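Local coordinates for ankyrin repeat family protein (Enterococcus faecalis, PDB 3HRA) that is of unknown function but, as a stack of ankyrin repeats, probably serves as a scaffold for binding other proteins, at residues I145-L150 and Q158-L163. Numbering follows the deposited sequence.
Sequences IEAVGL and QDIVKL
Val-148 and Val-161 hold the same side-chain torsion, CG1 anti to the backbone N (chi1 173° and 169°), which leaves CG2 of each beside its own backbone N and turned into the gap between the two helices of an ankyrin repeat. There the two CG2 methyls meet at 3.6 Å, the nearest approach between 145-150 and 158-163, while the side chains as wholes pass each other at a slant. The segments belong to the antiparallel helix pair of the repeat; the axes of 145-149 and 158-163 run 152° apart in direction and approach to 9.4 Å. Ala-147 suits its place because its CB points toward the partner helix and its single methyl takes little room; here the backbones come nearest, with Ala-147 CA 6.7 Å from Val-161 CA. Branching at CB sets a methyl close to the helix backbone, which suits both valines and Ile-160 to filling a narrow gap. Ile-160 has CG2 anti to its backbone N, and this methyl lies 3.9 Å from Ala-147 CB. No hydrogen bond crosses the interface, and all four residues are buried, as fits a purely apolar seam. Other helices of the chain extend it: Val-148 touches Ile-193 and Val-161 touches Leu-197 of helix 191-198, whereas Ile-160 reaches Ile-119 of helix 119-128 and Ala-114 of helix 110-115. The seam thus joins the two helices of one repeat and continues into the stack. The alanine faces methyls of two successive residues, the second being Val-161 CG2, 4.4 Å from Ala-147 CB.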
loop_
_atom_site.group_PDB
_atom_site.type_symbol
_atom_site.label_atom_id
_atom_site.label_comp_id
_atom_site.label_asym_id
_atom_site.label_seq_id
_atom_site.Cartn_x
_atom_site.Cartn_y
_atom_site.Cartn_z
ATOM N N ILE A 145 -14.192 -6.746 2.802
ATOM C CA ILE A 145 -14.282 -8.197 2.727
ATOM C C ILE A 145 -12.998 -8.854 3.209
ATOM O O ILE A 145 -13.051 -9.826 3.969
ATOM C CB ILE A 145 -14.652 -8.689 1.301
ATOM C CG1 ILE A 145 -16.122 -8.361 1.012
ATOM C CG2 ILE A 145 -14.438 -10.179 1.200
ATOM C CD1 ILE A 145 -16.515 -8.495 -0.446
ATOM N N GLU A 146 -11.848 -8.334 2.786
ATOM C CA GLU A 146 -10.584 -8.916 3.225
ATOM C C GLU A 146 -10.404 -8.739 4.734
ATOM O O GLU A 146 -9.986 -9.675 5.423
ATOM C CB GLU A 146 -9.380 -8.349 2.451
ATOM C CG GLU A 146 -9.368 -8.723 0.966
ATOM C CD GLU A 146 -7.945 -8.880 0.400
ATOM O OE1 GLU A 146 -6.953 -8.626 1.126
ATOM O OE2 GLU A 146 -7.808 -9.272 -0.773
ATOM N N ALA A 147 -10.695 -7.539 5.242
ATOM C CA ALA A 147 -10.568 -7.274 6.674
ATOM C C ALA A 147 -11.435 -8.208 7.530
ATOM O O ALA A 147 -11.059 -8.553 8.648
ATOM C CB ALA A 147 -10.880 -5.814 6.994
ATOM N N VAL A 148 -12.593 -8.603 7.004
ATOM C CA VAL A 148 -13.510 -9.497 7.712
ATOM C C VAL A 148 -13.206 -10.975 7.461
ATOM O O VAL A 148 -13.022 -11.745 8.402
ATOM C CB VAL A 148 -14.973 -9.237 7.315
ATOM C CG1 VAL A 148 -15.890 -10.310 7.938
ATOM C CG2 VAL A 148 -15.404 -7.848 7.781
ATOM N N GLY A 149 -13.125 -11.356 6.187
ATOM C CA GLY A 149 -13.124 -12.760 5.809
ATOM C C GLY A 149 -11.778 -13.450 5.812
ATOM O O GLY A 149 -11.690 -14.669 5.994
ATOM N N LEU A 150 -10.720 -12.686 5.603
ATOM C CA LEU A 150 -9.407 -13.286 5.466
ATOM C C LEU A 150 -8.659 -13.307 6.787
ATOM O O LEU A 150 -7.631 -13.957 6.898
ATOM C CB LEU A 150 -8.589 -12.565 4.402
ATOM C CG LEU A 150 -8.814 -13.039 2.957
ATOM C CD1 LEU A 150 -10.282 -13.142 2.602
ATOM C CD2 LEU A 150 -8.090 -12.126 1.977
ATOM N N GLN A 158 -11.825 -5.464 14.010
ATOM C CA GLN A 158 -13.064 -4.787 14.382
ATOM C C GLN A 158 -12.871 -3.292 14.153
ATOM O O GLN A 158 -13.726 -2.631 13.578
ATOM C CB GLN A 158 -13.465 -5.093 15.838
ATOM C CG GLN A 158 -13.870 -6.546 16.062
ATOM C CD GLN A 158 -13.817 -6.963 17.524
ATOM O OE1 GLN A 158 -13.543 -8.126 17.851
ATOM N NE2 GLN A 158 -14.082 -6.018 18.411
ATOM N N ASP A 159 -11.730 -2.759 14.575
ATOM C CA ASP A 159 -11.464 -1.328 14.405
ATOM C C ASP A 159 -11.343 -0.926 12.919
ATOM O O ASP A 159 -11.792 0.153 12.519
ATOM C CB ASP A 159 -10.194 -0.918 15.165
ATOM C CG ASP A 159 -10.399 -0.850 16.697
ATOM O OD1 ASP A 159 -11.554 -0.873 17.177
ATOM O OD2 ASP A 159 -9.385 -0.763 17.421
ATOM N N ILE A 160 -10.733 -1.788 12.114
ATOM C CA ILE A 160 -10.588 -1.510 10.685
ATOM C C ILE A 160 -11.952 -1.549 10.007
ATOM O O ILE A 160 -12.271 -0.673 9.197
ATOM C CB ILE A 160 -9.581 -2.456 10.006
ATOM C CG1 ILE A 160 -8.152 -2.098 10.433
ATOM C CG2 ILE A 160 -9.705 -2.392 8.478
ATOM C CD1 ILE A 160 -7.122 -3.182 10.163
ATOM N N VAL A 161 -12.779 -2.522 10.376
ATOM C CA VAL A 161 -14.153 -2.568 9.865
ATOM C C VAL A 161 -14.943 -1.282 10.201
ATOM O O VAL A 161 -15.618 -0.719 9.345
ATOM C CB VAL A 161 -14.899 -3.829 10.365
ATOM C CG1 VAL A 161 -16.397 -3.737 10.046
ATOM C CG2 VAL A 161 -14.284 -5.063 9.741
ATOM N N LYS A 162 -14.855 -0.828 11.447
ATOM C CA LYS A 162 -15.551 0.386 11.864
ATOM C C LYS A 162 -15.087 1.616 11.076
ATOM O O LYS A 162 -15.913 2.408 10.617
ATOM C CB LYS A 162 -15.353 0.636 13.361
ATOM C CG LYS A 162 -16.108 1.840 13.859
ATOM C CD LYS A 162 -17.609 1.556 13.946
ATOM C CE LYS A 162 -18.314 2.678 14.698
ATOM N NZ LYS A 162 -19.786 2.455 14.774
ATOM N N LEU A 163 -13.771 1.767 10.952
ATOM C CA LEU A 163 -13.144 2.833 10.167
ATOM C C LEU A 163 -13.688 2.849 8.731
ATOM O O LEU A 163 -14.063 3.904 8.220
ATOM C CB LEU A 163 -11.630 2.624 10.127
ATOM C CG LEU A 163 -10.651 3.803 10.105
ATOM C CD1 LEU A 163 -9.354 3.407 9.400
ATOM C CD2 LEU A 163 -11.241 5.076 9.506
#